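Local structure of salivary cystatin-L (Ixodes scapularis, 4ZM8) at residues H13-T27 with H39-T51. The protein inhibits papain-like cysteine proteinases, including host cathepsins L and S, dampening the host immune response to tick saliva and so helping the tick to feed. Residues are numbered along the deposited sequence; the frame is centred on the assembly and turned at random.
Sequences HQANPEFLNLAHYAT and HFDTVAEVVKVET
V43 from strand 39-43 and V46 from strand 45-51 reach onto one flank of helix 17-27, where A23 lies between them, its CB 4.0 Å from CG2 of each valine. The same V46 methyl touches CD1 of L20, while CG1 meets CD2 of the H13 ring. V43 CG2 also sits almost on the normal of the H24 imidazole, 3.8 Å from its centroid, in a CH-pi contact. A similar contact forms where V49 CG1 lies over one face of the F19 ring; OD1 of N16, the N-cap residue, accepts from F19 N and lies above the opposite face, toward the rim. At the other end T27 OG1, anti to the carbonyl carbon (chi1 -54°), donates to A23 O over 2.6 Å, leaving CG2 to pack on D41. The H13 NE2 bond to V46 O is weak and doubtful. Helix 17-27 runs nearly antiparallel to 39-43 but at 109° to 45-51, because the chain turns a corner at A44. This is the cystatin fold, a helix across a curved antiparallel sheet. Y76 of the second subunit bonds H24 and T42, R90 of that subunit forms a salt bridge with D41, and its strand pairs antiparallel with both 39-43 and 45-51. With the long strand 39-68, this is consistent with a domain-swapped dimer, which forms in vitro, probably not in vivo, and is predicted to be inactive.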
# COMPACT_ATOMS: atom_id res chain seq x y z
N HIS A 13 13.44 2.62 -23.10
CA HIS A 13 12.40 2.03 -22.25
C HIS A 13 11.47 1.11 -23.05
O HIS A 13 10.85 0.21 -22.50
CB HIS A 13 11.57 3.12 -21.58
CG HIS A 13 10.70 3.89 -22.53
ND1 HIS A 13 11.15 4.99 -23.23
CD2 HIS A 13 9.41 3.70 -22.92
CE1 HIS A 13 10.18 5.45 -24.00
NE2 HIS A 13 9.11 4.68 -23.83
N GLN A 14 11.38 1.36 -24.35
CA GLN A 14 10.54 0.57 -25.25
C GLN A 14 11.28 -0.69 -25.70
O GLN A 14 10.66 -1.70 -26.10
CB GLN A 14 10.13 1.42 -26.46
CG GLN A 14 10.26 2.94 -26.29
CD GLN A 14 9.94 3.72 -27.58
OE1 GLN A 14 10.56 3.49 -28.62
NE2 GLN A 14 8.97 4.64 -27.51
N ALA A 15 12.61 -0.63 -25.64
CA ALA A 15 13.46 -1.71 -26.09
C ALA A 15 13.46 -2.89 -25.10
O ALA A 15 13.93 -3.98 -25.44
CB ALA A 15 14.89 -1.19 -26.29
N ASN A 16 12.92 -2.65 -23.91
CA ASN A 16 13.02 -3.59 -22.80
C ASN A 16 11.85 -4.55 -22.66
O ASN A 16 10.74 -4.13 -22.33
CB ASN A 16 13.18 -2.81 -21.49
CG ASN A 16 13.42 -3.71 -20.30
OD1 ASN A 16 12.51 -4.38 -19.82
ND2 ASN A 16 14.65 -3.73 -19.81
N PRO A 17 12.10 -5.85 -22.88
CA PRO A 17 11.03 -6.85 -22.80
C PRO A 17 10.33 -6.92 -21.44
O PRO A 17 9.11 -7.06 -21.44
CB PRO A 17 11.77 -8.16 -23.09
CG PRO A 17 12.96 -7.74 -23.90
CD PRO A 17 13.38 -6.45 -23.27
N GLU A 18 11.05 -6.82 -20.33
CA GLU A 18 10.43 -6.97 -19.02
C GLU A 18 9.36 -5.90 -18.77
O GLU A 18 8.32 -6.20 -18.17
CB GLU A 18 11.46 -6.92 -17.89
CG GLU A 18 11.70 -8.25 -17.12
CD GLU A 18 10.42 -9.09 -16.83
OE1 GLU A 18 9.38 -8.53 -16.40
OE2 GLU A 18 10.46 -10.32 -17.05
N PHE A 19 9.62 -4.68 -19.22
CA PHE A 19 8.65 -3.60 -18.99
C PHE A 19 7.44 -3.83 -19.85
O PHE A 19 6.31 -3.46 -19.48
CB PHE A 19 9.24 -2.21 -19.30
CG PHE A 19 10.46 -1.87 -18.51
CD1 PHE A 19 10.71 -2.50 -17.30
CD2 PHE A 19 11.34 -0.91 -18.96
CE1 PHE A 19 11.84 -2.19 -16.57
CE2 PHE A 19 12.48 -0.59 -18.22
CZ PHE A 19 12.72 -1.23 -17.03
N LEU A 20 7.67 -4.42 -21.01
CA LEU A 20 6.60 -4.68 -21.96
C LEU A 20 5.69 -5.75 -21.40
O LEU A 20 4.46 -5.64 -21.47
CB LEU A 20 7.17 -5.09 -23.32
CG LEU A 20 6.14 -5.21 -24.44
CD1 LEU A 20 5.33 -3.94 -24.59
CD2 LEU A 20 6.82 -5.59 -25.74
N ASN A 21 6.31 -6.78 -20.82
CA ASN A 21 5.60 -7.87 -20.17
C ASN A 21 4.82 -7.42 -18.95
O ASN A 21 3.75 -7.93 -18.65
CB ASN A 21 6.59 -8.97 -19.78
CG ASN A 21 7.18 -9.68 -20.98
OD1 ASN A 21 6.98 -9.25 -22.12
ND2 ASN A 21 7.90 -10.75 -20.74
N LEU A 22 5.35 -6.44 -18.23
CA LEU A 22 4.64 -5.93 -17.07
C LEU A 22 3.45 -5.10 -17.50
O LEU A 22 2.43 -5.06 -16.82
CB LEU A 22 5.58 -5.11 -16.18
CG LEU A 22 5.91 -5.83 -14.87
CD1 LEU A 22 6.16 -7.30 -15.11
CD2 LEU A 22 7.11 -5.20 -14.18
N ALA A 23 3.58 -4.45 -18.65
CA ALA A 23 2.53 -3.60 -19.17
C ALA A 23 1.39 -4.47 -19.71
O ALA A 23 0.22 -4.11 -19.61
CB ALA A 23 3.08 -2.68 -20.25
N HIS A 24 1.73 -5.62 -20.27
CA HIS A 24 0.69 -6.52 -20.73
C HIS A 24 -0.01 -7.17 -19.54
O HIS A 24 -1.23 -7.18 -19.47
CB HIS A 24 1.26 -7.58 -21.67
CG HIS A 24 1.36 -7.11 -23.09
ND1 HIS A 24 0.26 -6.99 -23.91
CD2 HIS A 24 2.42 -6.71 -23.83
CE1 HIS A 24 0.65 -6.55 -25.10
NE2 HIS A 24 1.96 -6.37 -25.07
N TYR A 25 0.78 -7.68 -18.59
CA TYR A 25 0.21 -8.20 -17.35
C TYR A 25 -0.73 -7.21 -16.68
O TYR A 25 -1.85 -7.57 -16.32
CB TYR A 25 1.30 -8.59 -16.35
CG TYR A 25 0.69 -8.94 -15.02
CD1 TYR A 25 0.04 -10.16 -14.84
CD2 TYR A 25 0.73 -8.06 -13.95
CE1 TYR A 25 -0.55 -10.49 -13.62
CE2 TYR A 25 0.15 -8.38 -12.73
CZ TYR A 25 -0.49 -9.59 -12.57
OH TYR A 25 -1.07 -9.93 -11.36
N ALA A 26 -0.28 -5.98 -16.52
CA ALA A 26 -1.11 -4.95 -15.90
C ALA A 26 -2.39 -4.67 -16.68
O ALA A 26 -3.45 -4.55 -16.10
CB ALA A 26 -0.31 -3.66 -15.75
N THR A 27 -2.27 -4.55 -18.01
CA THR A 27 -3.41 -4.19 -18.85
C THR A 27 -4.46 -5.29 -18.96
O THR A 27 -5.66 -5.03 -18.87
CB THR A 27 -2.97 -3.83 -20.28
OG1 THR A 27 -1.97 -2.81 -20.23
CG2 THR A 27 -4.15 -3.31 -21.05
N HIS A 39 -14.09 -7.20 -24.36
CA HIS A 39 -12.75 -7.62 -24.80
C HIS A 39 -11.66 -7.22 -23.81
O HIS A 39 -11.85 -6.32 -22.98
CB HIS A 39 -12.42 -7.02 -26.17
CG HIS A 39 -13.26 -7.56 -27.29
ND1 HIS A 39 -14.63 -7.42 -27.32
CD2 HIS A 39 -12.93 -8.25 -28.40
CE1 HIS A 39 -15.10 -7.99 -28.42
NE2 HIS A 39 -14.09 -8.50 -29.09
N PHE A 40 -10.50 -7.87 -23.91
CA PHE A 40 -9.33 -7.37 -23.21
C PHE A 40 -8.86 -6.06 -23.82
O PHE A 40 -9.00 -5.85 -25.04
CB PHE A 40 -8.17 -8.37 -23.25
CG PHE A 40 -8.43 -9.62 -22.50
CD1 PHE A 40 -8.32 -9.64 -21.12
CD2 PHE A 40 -8.79 -10.78 -23.16
CE1 PHE A 40 -8.56 -10.80 -20.43
CE2 PHE A 40 -9.03 -11.94 -22.47
CZ PHE A 40 -8.92 -11.94 -21.10
N ASP A 41 -8.34 -5.17 -22.98
CA ASP A 41 -7.52 -4.06 -23.45
C ASP A 41 -6.13 -4.61 -23.63
O ASP A 41 -5.78 -5.61 -23.00
CB ASP A 41 -7.49 -2.91 -22.45
CG ASP A 41 -8.71 -2.02 -22.54
OD1 ASP A 41 -9.48 -2.17 -23.52
OD2 ASP A 41 -8.87 -1.17 -21.63
N THR A 42 -5.34 -3.99 -24.49
CA THR A 42 -3.96 -4.42 -24.63
C THR A 42 -3.02 -3.21 -24.74
O THR A 42 -3.43 -2.06 -24.61
CB THR A 42 -3.77 -5.36 -25.83
OG1 THR A 42 -2.52 -6.05 -25.72
CG2 THR A 42 -3.83 -4.58 -27.14
N VAL A 43 -1.75 -3.49 -24.95
CA VAL A 43 -0.80 -2.41 -25.08
C VAL A 43 -0.61 -2.01 -26.55
O VAL A 43 -0.16 -2.80 -27.38
CB VAL A 43 0.54 -2.81 -24.48
CG1 VAL A 43 1.51 -1.63 -24.50
CG2 VAL A 43 0.31 -3.32 -23.06
N ALA A 44 -1.02 -0.79 -26.87
CA ALA A 44 -0.62 -0.15 -28.11
C ALA A 44 0.83 0.32 -27.96
O ALA A 44 1.68 -0.03 -28.77
CB ALA A 44 -1.53 1.02 -28.45
N GLU A 45 1.12 1.08 -26.90
CA GLU A 45 2.48 1.57 -26.67
C GLU A 45 2.86 1.85 -25.24
O GLU A 45 2.13 2.50 -24.51
CB GLU A 45 2.72 2.84 -27.46
CG GLU A 45 4.14 3.30 -27.36
CD GLU A 45 4.50 4.25 -28.46
OE1 GLU A 45 4.88 3.75 -29.54
OE2 GLU A 45 4.40 5.48 -28.24
N VAL A 46 4.05 1.38 -24.87
CA VAL A 46 4.70 1.82 -23.64
C VAL A 46 5.36 3.18 -23.84
O VAL A 46 6.45 3.31 -24.39
CB VAL A 46 5.78 0.83 -23.17
CG1 VAL A 46 6.46 1.35 -21.91
CG2 VAL A 46 5.19 -0.55 -22.94
N VAL A 47 4.66 4.20 -23.37
CA VAL A 47 5.12 5.56 -23.43
C VAL A 47 6.26 5.82 -22.43
O VAL A 47 7.36 6.17 -22.83
CB VAL A 47 3.97 6.51 -23.14
CG1 VAL A 47 4.42 7.94 -23.27
CG2 VAL A 47 2.80 6.18 -24.06
N LYS A 48 5.98 5.65 -21.14
CA LYS A 48 6.98 5.94 -20.11
C LYS A 48 7.08 4.87 -19.01
O LYS A 48 6.10 4.20 -18.66
CB LYS A 48 6.70 7.29 -19.45
CG LYS A 48 7.97 7.96 -18.89
CD LYS A 48 7.68 8.92 -17.74
CE LYS A 48 6.70 10.01 -18.13
NZ LYS A 48 6.49 10.96 -17.00
N VAL A 49 8.29 4.71 -18.48
CA VAL A 49 8.55 3.76 -17.41
C VAL A 49 9.41 4.38 -16.31
O VAL A 49 10.57 4.72 -16.55
CB VAL A 49 9.25 2.49 -17.93
CG1 VAL A 49 9.68 1.60 -16.77
CG2 VAL A 49 8.34 1.73 -18.85
N GLU A 50 8.82 4.51 -15.12
CA GLU A 50 9.53 5.00 -13.94
C GLU A 50 9.51 3.92 -12.86
O GLU A 50 8.44 3.44 -12.50
CB GLU A 50 8.90 6.27 -13.39
CG GLU A 50 8.69 7.36 -14.41
CD GLU A 50 7.64 8.34 -13.97
OE1 GLU A 50 6.44 8.04 -14.10
OE2 GLU A 50 8.02 9.43 -13.45
N THR A 51 10.68 3.54 -12.36
CA THR A 51 10.74 2.55 -11.29
C THR A 51 11.07 3.22 -9.96
O THR A 51 11.38 4.41 -9.91
CB THR A 51 11.77 1.46 -11.55
OG1 THR A 51 13.07 2.06 -11.67
CG2 THR A 51 11.45 0.73 -12.82